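Local coordinates for beta-lactamase (Burkholderia cenocepacia, PDB 5E2G), which probably hydrolyses the amide bond of beta-lactams to give substituted beta-amino acids, and belongs to the class C beta-lactamases, at residues Y186-A191 with L215-Y220; G42-Q47 with D196-Y201; P36-Y41 with T225-L230; S321-F326 with E346-A351. One frame throughout, in Å; residues are numbered along the deposited sequence.

Contact 1: residues Y186-A191 with L215-Y220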
# COMPACT_ATOMS: atom_id res chain seq x y z
N TYR A 186 1.43 -12.32 -4.83
CA TYR A 186 0.96 -13.38 -3.95
C TYR A 186 0.68 -12.86 -2.55
O TYR A 186 1.40 -12.00 -2.04
CB TYR A 186 1.98 -14.52 -3.86
CG TYR A 186 2.47 -14.97 -5.20
CD1 TYR A 186 1.66 -15.75 -6.03
CD2 TYR A 186 3.73 -14.61 -5.66
CE1 TYR A 186 2.10 -16.16 -7.28
CE2 TYR A 186 4.18 -15.02 -6.90
CZ TYR A 186 3.36 -15.79 -7.71
OH TYR A 186 3.80 -16.19 -8.95
N ILE A 187 -0.37 -13.40 -1.93
CA ILE A 187 -0.44 -13.40 -0.47
C ILE A 187 0.35 -14.57 0.08
O ILE A 187 1.16 -14.43 1.00
CB ILE A 187 -1.91 -13.44 -0.01
CG1 ILE A 187 -2.66 -12.19 -0.48
CG2 ILE A 187 -2.00 -13.59 1.49
CD1 ILE A 187 -2.09 -10.90 0.06
N ASN A 188 0.14 -15.75 -0.49
CA ASN A 188 0.88 -16.97 -0.18
C ASN A 188 1.75 -17.30 -1.39
O ASN A 188 1.22 -17.61 -2.46
CB ASN A 188 -0.07 -18.11 0.15
CG ASN A 188 -0.97 -17.79 1.32
OD1 ASN A 188 -2.19 -17.74 1.18
ND2 ASN A 188 -0.37 -17.54 2.47
N VAL A 189 3.06 -17.22 -1.22
CA VAL A 189 3.96 -17.48 -2.35
C VAL A 189 4.01 -18.98 -2.62
O VAL A 189 4.27 -19.77 -1.69
CB VAL A 189 5.36 -16.93 -2.05
CG1 VAL A 189 6.31 -17.24 -3.20
CG2 VAL A 189 5.30 -15.42 -1.80
N PRO A 190 3.79 -19.42 -3.86
CA PRO A 190 3.73 -20.85 -4.15
C PRO A 190 5.11 -21.48 -4.19
O PRO A 190 6.13 -20.80 -4.32
CB PRO A 190 3.08 -20.91 -5.54
CG PRO A 190 2.59 -19.53 -5.82
CD PRO A 190 3.46 -18.61 -5.04
N ALA A 191 5.13 -22.81 -4.09
CA ALA A 191 6.39 -23.55 -4.03
C ALA A 191 7.23 -23.29 -5.27
O ALA A 191 8.42 -22.99 -5.17
CB ALA A 191 6.13 -25.04 -3.87
N LEU A 215 -4.16 -11.12 11.06
CA LEU A 215 -4.43 -10.09 10.06
C LEU A 215 -3.17 -9.75 9.27
O LEU A 215 -2.95 -8.60 8.89
CB LEU A 215 -5.00 -8.82 10.69
CG LEU A 215 -6.41 -8.75 11.30
CD1 LEU A 215 -7.42 -9.39 10.38
CD2 LEU A 215 -6.46 -9.38 12.68
N TRP A 216 -2.31 -10.74 9.04
CA TRP A 216 -1.07 -10.48 8.31
C TRP A 216 -1.31 -10.32 6.83
O TRP A 216 -0.60 -9.56 6.16
CB TRP A 216 -0.06 -11.61 8.54
CG TRP A 216 -0.41 -12.89 7.82
CD1 TRP A 216 -1.17 -13.92 8.31
CD2 TRP A 216 -0.01 -13.28 6.50
NE1 TRP A 216 -1.27 -14.92 7.37
CE2 TRP A 216 -0.56 -14.55 6.25
CE3 TRP A 216 0.76 -12.67 5.50
CZ2 TRP A 216 -0.37 -15.23 5.04
CZ3 TRP A 216 0.95 -13.34 4.30
CH2 TRP A 216 0.39 -14.61 4.08
N GLN A 217 -2.27 -11.05 6.28
CA GLN A 217 -2.53 -10.96 4.84
C GLN A 217 -3.09 -9.60 4.45
O GLN A 217 -2.57 -9.00 3.49
CB GLN A 217 -3.46 -12.09 4.41
CG GLN A 217 -3.49 -13.25 5.38
CD GLN A 217 -4.47 -14.32 4.96
OE1 GLN A 217 -5.67 -14.21 5.23
NE2 GLN A 217 -3.97 -15.35 4.29
N PRO A 218 -4.12 -9.06 5.11
CA PRO A 218 -4.69 -7.79 4.62
C PRO A 218 -3.79 -6.60 4.85
O PRO A 218 -3.89 -5.62 4.11
CB PRO A 218 -6.00 -7.66 5.41
CG PRO A 218 -6.22 -8.97 6.08
CD PRO A 218 -4.86 -9.54 6.29
N ALA A 219 -2.91 -6.65 5.85
CA ALA A 219 -2.14 -5.47 6.23
C ALA A 219 -0.78 -5.39 5.56
O ALA A 219 -0.31 -4.30 5.24
CB ALA A 219 -1.98 -5.43 7.75
N TYR A 220 -0.13 -6.53 5.33
CA TYR A 220 1.23 -6.48 4.78
C TYR A 220 1.63 -7.78 4.08
O TYR A 220 2.83 -8.04 3.96
CB TYR A 220 2.24 -6.18 5.90
CG TYR A 220 2.11 -7.08 7.11
CD1 TYR A 220 1.29 -6.73 8.18
CD2 TYR A 220 2.82 -8.29 7.20
CE1 TYR A 220 1.17 -7.55 9.30
CE2 TYR A 220 2.71 -9.11 8.32
CZ TYR A 220 1.88 -8.73 9.37
OH TYR A 220 1.76 -9.53 10.49
O HOH W 1 -3.73 -17.88 3.56
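The apolar part of this contact is made by I187, whose CG2 methyl reaches both W216 and Q217 of helix 216-220. With CG1 beside the backbone N (chi1 -63°), the CG2 branch lies opposite that nitrogen and meets the aliphatic foot of Q217, I187 CG2 to Q217 CB being 3.6 Å. The same methyl lies 3.7 Å from W216 CH2, at the outer corner of the six-membered ring.

Two polar atoms lie at the rim of the indole. The backbone oxygen I187 O is 3.2 Å from W216 CH2, in the ring plane, where the slightly positive C-H edge of an aromatic ring faces an electronegative atom. N188 ND2, 3.4 Å from W216 CH2, is a van der Waals neighbour of that edge, its amide plane turned 63° from that of the ring. One indole face is taken by Q217 CG of its own helix.

A single water joins the two amides: it donates to N188 OD1 at 2.8 Å and accepts a weak bond from Q217 NE2. Direct hydrogen bonds between the segments are absent.

Around the contact, E173 of helix 168-180 accepts from the backbone N atoms of I187 and N188, while R223 donates to I187 O. The oxygen at the indole edge therefore has a full hydrogen-bond partner besides its C-H neighbours. Between the two segments themselves the chemistry is thus apolar and edge-on, with a water bridge at the more exposed end, while the hydrogen bonds of the 187-188 backbone go to E173 and R223.

Contact 2: residues G42-Q47 with D196-Y201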
# COMPACT_ATOMS: atom_id res chain seq x y z
N GLY A 42 21.43 -4.66 -8.74
CA GLY A 42 21.97 -5.43 -7.64
C GLY A 42 21.45 -6.86 -7.59
O GLY A 42 21.14 -7.47 -8.61
N VAL A 43 21.34 -7.38 -6.36
CA VAL A 43 21.21 -8.82 -6.12
C VAL A 43 20.08 -9.11 -5.15
O VAL A 43 19.74 -8.30 -4.28
CB VAL A 43 22.54 -9.42 -5.60
CG1 VAL A 43 23.58 -9.47 -6.72
CG2 VAL A 43 23.07 -8.61 -4.42
N MSE A 44 19.51 -10.31 -5.29
CA MSE A 44 18.36 -10.78 -4.51
C MSE A 44 18.72 -11.24 -3.11
O MSE A 44 17.89 -11.19 -2.20
CB MSE A 44 17.68 -11.95 -5.21
CG MSE A 44 17.10 -11.65 -6.57
SE MSE A 44 16.22 -13.23 -7.31
CE MSE A 44 15.36 -13.90 -5.70
N SER A 45 19.96 -11.73 -2.96
CA SER A 45 20.39 -12.40 -1.73
C SER A 45 21.90 -12.36 -1.64
O SER A 45 22.59 -12.82 -2.55
CB SER A 45 19.89 -13.85 -1.70
OG SER A 45 20.47 -14.56 -0.63
N LYS A 46 22.42 -11.85 -0.51
CA LYS A 46 23.86 -11.73 -0.31
C LYS A 46 24.54 -13.09 -0.21
O LYS A 46 25.75 -13.18 -0.45
CB LYS A 46 24.16 -10.94 0.96
CG LYS A 46 24.27 -9.44 0.80
CD LYS A 46 24.58 -8.82 2.15
CE LYS A 46 24.74 -7.32 2.06
NZ LYS A 46 25.17 -6.74 3.36
N GLN A 47 23.80 -14.13 0.15
CA GLN A 47 24.41 -15.44 0.29
C GLN A 47 24.50 -16.16 -1.05
O GLN A 47 25.46 -16.90 -1.29
CB GLN A 47 23.63 -16.28 1.30
CG GLN A 47 24.15 -17.69 1.48
CD GLN A 47 23.32 -18.71 0.72
OE1 GLN A 47 22.09 -18.68 0.77
NE2 GLN A 47 23.98 -19.62 0.01
N ASP A 196 11.97 -17.23 -6.57
CA ASP A 196 11.93 -15.83 -6.98
C ASP A 196 11.95 -14.86 -5.81
O ASP A 196 12.12 -13.66 -6.03
CB ASP A 196 10.67 -15.56 -7.82
CG ASP A 196 10.58 -16.43 -9.06
OD1 ASP A 196 11.63 -16.95 -9.51
OD2 ASP A 196 9.47 -16.57 -9.61
N TYR A 197 11.80 -15.35 -4.58
CA TYR A 197 11.54 -14.52 -3.40
C TYR A 197 12.86 -13.96 -2.89
O TYR A 197 13.69 -14.70 -2.37
CB TYR A 197 10.82 -15.36 -2.35
CG TYR A 197 10.16 -14.65 -1.19
CD1 TYR A 197 10.52 -13.36 -0.83
CD2 TYR A 197 9.18 -15.29 -0.44
CE1 TYR A 197 9.91 -12.72 0.25
CE2 TYR A 197 8.57 -14.67 0.63
CZ TYR A 197 8.94 -13.39 0.97
OH TYR A 197 8.34 -12.77 2.04
N ALA A 198 13.05 -12.65 -3.02
CA ALA A 198 14.28 -12.02 -2.58
C ALA A 198 14.43 -12.16 -1.07
O ALA A 198 13.48 -12.42 -0.34
CB ALA A 198 14.31 -10.55 -2.98
N GLN A 199 15.67 -12.00 -0.59
CA GLN A 199 15.95 -12.00 0.83
C GLN A 199 15.98 -10.57 1.35
O GLN A 199 16.64 -9.71 0.77
CB GLN A 199 17.28 -12.70 1.13
CG GLN A 199 17.73 -12.60 2.59
CD GLN A 199 16.99 -13.56 3.52
OE1 GLN A 199 16.36 -13.13 4.48
NE2 GLN A 199 17.10 -14.86 3.25
N GLY A 200 15.24 -10.32 2.42
CA GLY A 200 15.31 -9.03 3.08
C GLY A 200 16.49 -8.95 4.02
O GLY A 200 17.07 -9.96 4.42
N TYR A 201 16.85 -7.72 4.37
CA TYR A 201 17.99 -7.49 5.26
C TYR A 201 17.67 -6.36 6.20
O TYR A 201 17.26 -5.27 5.77
CB TYR A 201 19.25 -7.20 4.45
CG TYR A 201 19.67 -8.41 3.65
CD1 TYR A 201 19.33 -8.55 2.31
CD2 TYR A 201 20.37 -9.44 4.26
CE1 TYR A 201 19.70 -9.68 1.60
CE2 TYR A 201 20.75 -10.57 3.56
CZ TYR A 201 20.41 -10.69 2.23
OH TYR A 201 20.79 -11.81 1.53
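The end-to-end directions of 44-47 and 196-201 lie 67° apart, and the backbones come nearest at M44 and A198, where Q199 N donates to M44 O at 2.9 Å in a nearly straight bond (165°). A second backbone N-H, that of K46, is taken up by a side chain: K46 N donates to Y201 OH at 2.6 Å. The phenol oxygen also lies 3.3 Å from S45 CA, and the tyrosine thus reaches into the turn of the loop with its hydroxyl end. K46 extends its chain over one face of the Y201 ring, CD lying above it, but its ammonium is distant enough for at most a weak cation-pi attraction. At the other end of the contact the selenomethionine M44 bends at chi3 (41°), bringing its methyl CE to 3.3 Å from D196 O. Beyond the segments, R209 donates to the backbone oxygens of Y197 and A198, and Y197 OH is bonded to R223 and E59. The arrangement is that of irregular loops fastened by one main-chain bond and one from a backbone N-H to a tyrosine hydroxyl: it joins the connection leaving edge strand 35-42 of the large antiparallel sheet to the small hairpin of strands 200-201 and 207-208.

Contact 3: residues P36-Y41 with T225-L230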
# COMPACT_ATOMS: atom_id res chain seq x y z
N PRO A 36 5.36 1.82 -19.57
CA PRO A 36 6.04 1.23 -18.42
C PRO A 36 7.48 0.84 -18.71
O PRO A 36 7.83 0.49 -19.83
CB PRO A 36 5.19 -0.01 -18.12
CG PRO A 36 4.65 -0.39 -19.45
CD PRO A 36 4.40 0.89 -20.19
N TYR A 37 8.30 0.91 -17.67
CA TYR A 37 9.70 0.48 -17.71
C TYR A 37 10.05 -0.09 -16.35
O TYR A 37 9.60 0.42 -15.32
CB TYR A 37 10.67 1.63 -18.02
CG TYR A 37 10.40 2.38 -19.29
CD1 TYR A 37 11.05 2.05 -20.47
CD2 TYR A 37 9.50 3.44 -19.32
CE1 TYR A 37 10.81 2.73 -21.64
CE2 TYR A 37 9.25 4.13 -20.48
CZ TYR A 37 9.91 3.77 -21.64
OH TYR A 37 9.67 4.46 -22.81
N VAL A 38 10.87 -1.14 -16.33
CA VAL A 38 11.37 -1.69 -15.08
C VAL A 38 12.89 -1.78 -15.18
O VAL A 38 13.42 -2.32 -16.15
CB VAL A 38 10.77 -3.06 -14.74
CG1 VAL A 38 11.42 -3.63 -13.49
CG2 VAL A 38 9.26 -2.92 -14.54
N PHE A 39 13.57 -1.24 -14.17
CA PHE A 39 15.02 -1.19 -14.11
C PHE A 39 15.48 -1.93 -12.86
O PHE A 39 15.14 -1.52 -11.75
CB PHE A 39 15.52 0.25 -14.10
CG PHE A 39 15.00 1.07 -15.25
CD1 PHE A 39 15.39 0.79 -16.55
CD2 PHE A 39 14.12 2.11 -15.03
CE1 PHE A 39 14.91 1.53 -17.61
CE2 PHE A 39 13.64 2.86 -16.08
CZ PHE A 39 14.04 2.57 -17.37
N ASP A 40 16.25 -3.00 -13.04
CA ASP A 40 16.69 -3.84 -11.94
C ASP A 40 18.12 -3.49 -11.55
O ASP A 40 18.95 -3.16 -12.41
CB ASP A 40 16.59 -5.33 -12.30
CG ASP A 40 15.14 -5.81 -12.41
OD1 ASP A 40 14.26 -5.29 -11.69
OD2 ASP A 40 14.88 -6.72 -13.23
N TYR A 41 18.42 -3.57 -10.26
CA TYR A 41 19.74 -3.24 -9.74
C TYR A 41 20.17 -4.26 -8.69
O TYR A 41 19.37 -4.67 -7.85
CB TYR A 41 19.77 -1.84 -9.12
CG TYR A 41 19.44 -0.73 -10.08
CD1 TYR A 41 18.12 -0.37 -10.33
CD2 TYR A 41 20.44 -0.03 -10.74
CE1 TYR A 41 17.80 0.65 -11.21
CE2 TYR A 41 20.14 0.98 -11.62
CZ TYR A 41 18.82 1.32 -11.85
OH TYR A 41 18.53 2.33 -12.74
N THR A 225 6.37 -8.31 -7.79
CA THR A 225 7.45 -7.80 -8.63
C THR A 225 7.23 -6.32 -8.93
O THR A 225 6.13 -5.78 -8.74
CB THR A 225 7.54 -8.56 -9.96
OG1 THR A 225 6.37 -8.29 -10.73
CG2 THR A 225 7.65 -10.04 -9.72
N ALA A 226 8.28 -5.68 -9.43
CA ALA A 226 8.16 -4.28 -9.81
C ALA A 226 7.18 -4.13 -10.96
O ALA A 226 6.38 -3.18 -10.98
CB ALA A 226 9.52 -3.70 -10.19
N ALA A 227 7.22 -5.06 -11.92
CA ALA A 227 6.30 -4.99 -13.05
C ALA A 227 4.85 -5.02 -12.58
O ALA A 227 4.03 -4.21 -13.02
CB ALA A 227 6.59 -6.13 -14.03
N ASP A 228 4.52 -5.95 -11.68
CA ASP A 228 3.12 -6.09 -11.26
C ASP A 228 2.65 -4.87 -10.49
O ASP A 228 1.54 -4.38 -10.72
CB ASP A 228 2.95 -7.35 -10.42
CG ASP A 228 2.71 -8.60 -11.26
OD1 ASP A 228 2.94 -8.58 -12.48
OD2 ASP A 228 2.29 -9.61 -10.68
N LEU A 229 3.47 -4.38 -9.56
CA LEU A 229 3.10 -3.17 -8.83
C LEU A 229 2.96 -1.99 -9.79
O LEU A 229 2.07 -1.15 -9.63
CB LEU A 229 4.13 -2.87 -7.75
CG LEU A 229 3.63 -2.05 -6.56
CD1 LEU A 229 2.30 -2.61 -6.09
CD2 LEU A 229 4.64 -2.09 -5.43
N LEU A 230 3.82 -1.93 -10.80
CA LEU A 230 3.71 -0.89 -11.81
C LEU A 230 2.40 -0.99 -12.56
O LEU A 230 1.75 0.03 -12.85
CB LEU A 230 4.89 -0.97 -12.77
CG LEU A 230 5.07 0.24 -13.69
CD1 LEU A 230 5.21 1.51 -12.84
CD2 LEU A 230 6.28 0.03 -14.60
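Helix 226-235 packs against the large antiparallel sheet of the beta-lactamase fold, and here its first turn meets the edge strand 35-42 through V38, A226, A227 and L230. The segment axes approach to 8.7 Å, and their directions lie 151° apart. V38 divides its two methyls between neighbouring helix residues: CG1, set opposite the backbone N (chi1 175°), meets the methyl of A226, V38 CG1 to A226 CB being 3.8 Å, while V38 CG2 lies 3.9 Å from A227 CA. The small alanines let the strand residue come close to the helix backbone.

In this sheet of class C enzymes, helices lie on both sides of the strands, and the contact belongs to one such layer: F39 and Y37 point away from helix 226-235 and pack on helix 3-21, whereas A226 and L230 also touch the adjacent strand 25-32. One turn on, the CD2 methyl of L230 lies against the start of the strand, on its helix-facing side. It is 3.7 Å from P36 CB and 3.4 Å from Y37 O, and makes a longer approach to V38 CG2.

The helix start is fixed by T225 at the N-cap, whose OG1 accepts from D228 N at 3.1 Å (163°). The carboxylate of D228 is turned to the loop that follows helix 168-180, OD2 accepting from H184 N and bonding T185 OG1.

Contact 4: residues S321-F326 with E346-A351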
# COMPACT_ATOMS: atom_id res chain seq x y z
N SER A 321 11.98 -2.23 1.73
CA SER A 321 11.51 -0.85 1.67
C SER A 321 10.79 -0.60 0.34
O SER A 321 11.33 -0.92 -0.72
CB SER A 321 12.67 0.14 1.83
OG SER A 321 13.25 0.04 3.11
N THR A 322 9.60 -0.01 0.41
CA THR A 322 8.74 0.20 -0.74
C THR A 322 8.24 1.64 -0.78
O THR A 322 7.99 2.24 0.27
CB THR A 322 7.54 -0.74 -0.70
OG1 THR A 322 8.00 -2.06 -0.39
CG2 THR A 322 6.80 -0.77 -2.03
N TYR A 323 8.08 2.17 -1.98
CA TYR A 323 7.43 3.46 -2.18
C TYR A 323 6.71 3.46 -3.51
O TYR A 323 7.24 2.95 -4.50
CB TYR A 323 8.42 4.63 -2.13
CG TYR A 323 7.77 6.00 -2.18
CD1 TYR A 323 6.87 6.39 -1.19
CD2 TYR A 323 8.05 6.90 -3.19
CE1 TYR A 323 6.26 7.65 -1.21
CE2 TYR A 323 7.45 8.15 -3.23
CZ TYR A 323 6.56 8.52 -2.24
OH TYR A 323 5.97 9.76 -2.27
N VAL A 324 5.52 4.05 -3.54
CA VAL A 324 4.69 4.15 -4.73
C VAL A 324 4.16 5.57 -4.82
O VAL A 324 3.60 6.08 -3.84
CB VAL A 324 3.51 3.17 -4.68
CG1 VAL A 324 2.61 3.38 -5.87
CG2 VAL A 324 4.02 1.72 -4.60
N ALA A 325 4.29 6.21 -5.98
CA ALA A 325 3.76 7.56 -6.15
C ALA A 325 3.40 7.79 -7.61
O ALA A 325 4.14 7.37 -8.50
CB ALA A 325 4.76 8.62 -5.69
N PHE A 326 2.28 8.47 -7.85
CA PHE A 326 1.88 8.71 -9.23
C PHE A 326 0.99 9.95 -9.30
O PHE A 326 0.47 10.42 -8.29
CB PHE A 326 1.18 7.48 -9.83
CG PHE A 326 -0.04 7.04 -9.08
CD1 PHE A 326 0.08 6.28 -7.93
CD2 PHE A 326 -1.30 7.39 -9.53
CE1 PHE A 326 -1.05 5.87 -7.23
CE2 PHE A 326 -2.43 6.98 -8.83
CZ PHE A 326 -2.30 6.23 -7.69
N GLU A 346 14.05 9.41 2.14
CA GLU A 346 14.97 9.24 1.02
C GLU A 346 14.29 8.58 -0.17
O GLU A 346 14.65 8.87 -1.32
CB GLU A 346 16.20 8.43 1.46
CG GLU A 346 17.15 9.21 2.34
CD GLU A 346 17.70 10.45 1.64
OE1 GLU A 346 17.91 10.41 0.41
OE2 GLU A 346 17.91 11.47 2.32
N ARG A 347 13.33 7.68 0.07
CA ARG A 347 12.51 7.20 -1.04
C ARG A 347 11.71 8.35 -1.64
O ARG A 347 11.56 8.45 -2.87
CB ARG A 347 11.57 6.09 -0.58
CG ARG A 347 12.14 5.18 0.48
CD ARG A 347 11.08 4.23 1.03
NE ARG A 347 11.49 3.69 2.32
CZ ARG A 347 10.71 2.97 3.11
NH1 ARG A 347 9.47 2.70 2.74
NH2 ARG A 347 11.17 2.52 4.27
N VAL A 348 11.19 9.23 -0.78
CA VAL A 348 10.39 10.35 -1.24
C VAL A 348 11.22 11.28 -2.11
O VAL A 348 10.81 11.66 -3.21
CB VAL A 348 9.78 11.09 -0.03
CG1 VAL A 348 9.09 12.36 -0.48
CG2 VAL A 348 8.82 10.19 0.71
N LYS A 349 12.43 11.62 -1.64
CA LYS A 349 13.27 12.57 -2.36
C LYS A 349 13.65 12.05 -3.73
O LYS A 349 13.63 12.80 -4.71
CB LYS A 349 14.53 12.89 -1.56
CG LYS A 349 14.31 13.64 -0.27
CD LYS A 349 15.63 13.85 0.43
CE LYS A 349 15.47 13.80 1.94
NZ LYS A 349 16.79 13.54 2.60
N ALA A 350 14.00 10.76 -3.82
CA ALA A 350 14.39 10.19 -5.10
C ALA A 350 13.21 10.16 -6.07
O ALA A 350 13.36 10.50 -7.25
CB ALA A 350 14.98 8.80 -4.88
N ALA A 351 12.03 9.76 -5.60
CA ALA A 351 10.86 9.77 -6.46
C ALA A 351 10.56 11.18 -6.95
O ALA A 351 10.26 11.39 -8.13
CB ALA A 351 9.66 9.21 -5.70
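S321 opens the contact by lying over one face of the R347 guanidinium: its CB is 3.7 Å from R347 CZ. S321 OG comes near R347 NH2 without the angle for a hydrogen bond and instead pairs with G340 O and V342 N. T322 supplies the polar link through its backbone, R347 NH1 donating to T322 O at 2.9 Å. That bond is bent (136° at the hydrogen), and the oxygen is tilted from the guanidinium plane. The chain of R347, extended from CG to NE, slants back toward the start of the strand, and NH2 is further bonded to V342 O and S316 OG, which together hold the buried guanidinium in place.

Y323 packs between strand and helix, beside the aliphatic part of R347. Its CG is opposite the backbone N (chi1 -174°), which carries the ring off the strand and across the helix, against R347, V348 and A351. Y323 CB rests 3.8 Å from R347 CB, with ring and guanidinium steeply inclined to each other. The methyl of A351 meets the ring at its edge, 3.5 Å from Y323 CE2, while V348 lies over one face, with CG2 4.1 Å from Y323 CZ. Y323 OH is hydrogen-bonded to N312 ND2 and W310 NE1 of strand 309-316. The side chain lies near, without touching, residues that probably form the SxxK motif of serine beta-lactamases.

Helix 344-357 thus lies against strand 321-327 with the segment directions 39° apart, a sheet-and-helix packing typical of the serine beta-lactamase fold, in which the C-terminal helix covers the central antiparallel sheet.

How the contacts relate
From the N terminus, strand 35-42 and the loop after it supply the first segments of contacts 3 and 2, which adjoin in sequence. Contact 2 closes at 196-201 and contact 3 later, at the start of helix 226-235, so the loop of contact 2 lies within that of contact 3. Contact 1, tying the loop 186-191 to helix 216-220, also falls within contact 3 but crosses contact 2, and the two touch where V189 packs on Y197. Contact 2 ties the connection after strand 35-42 to the approach to strand 200-201. Contact 4 follows in series, joining strand 321-327 to the C-terminal helix. Contacts 3 and 4 reach the same sheet and meet where L229 packs on V324 and T322.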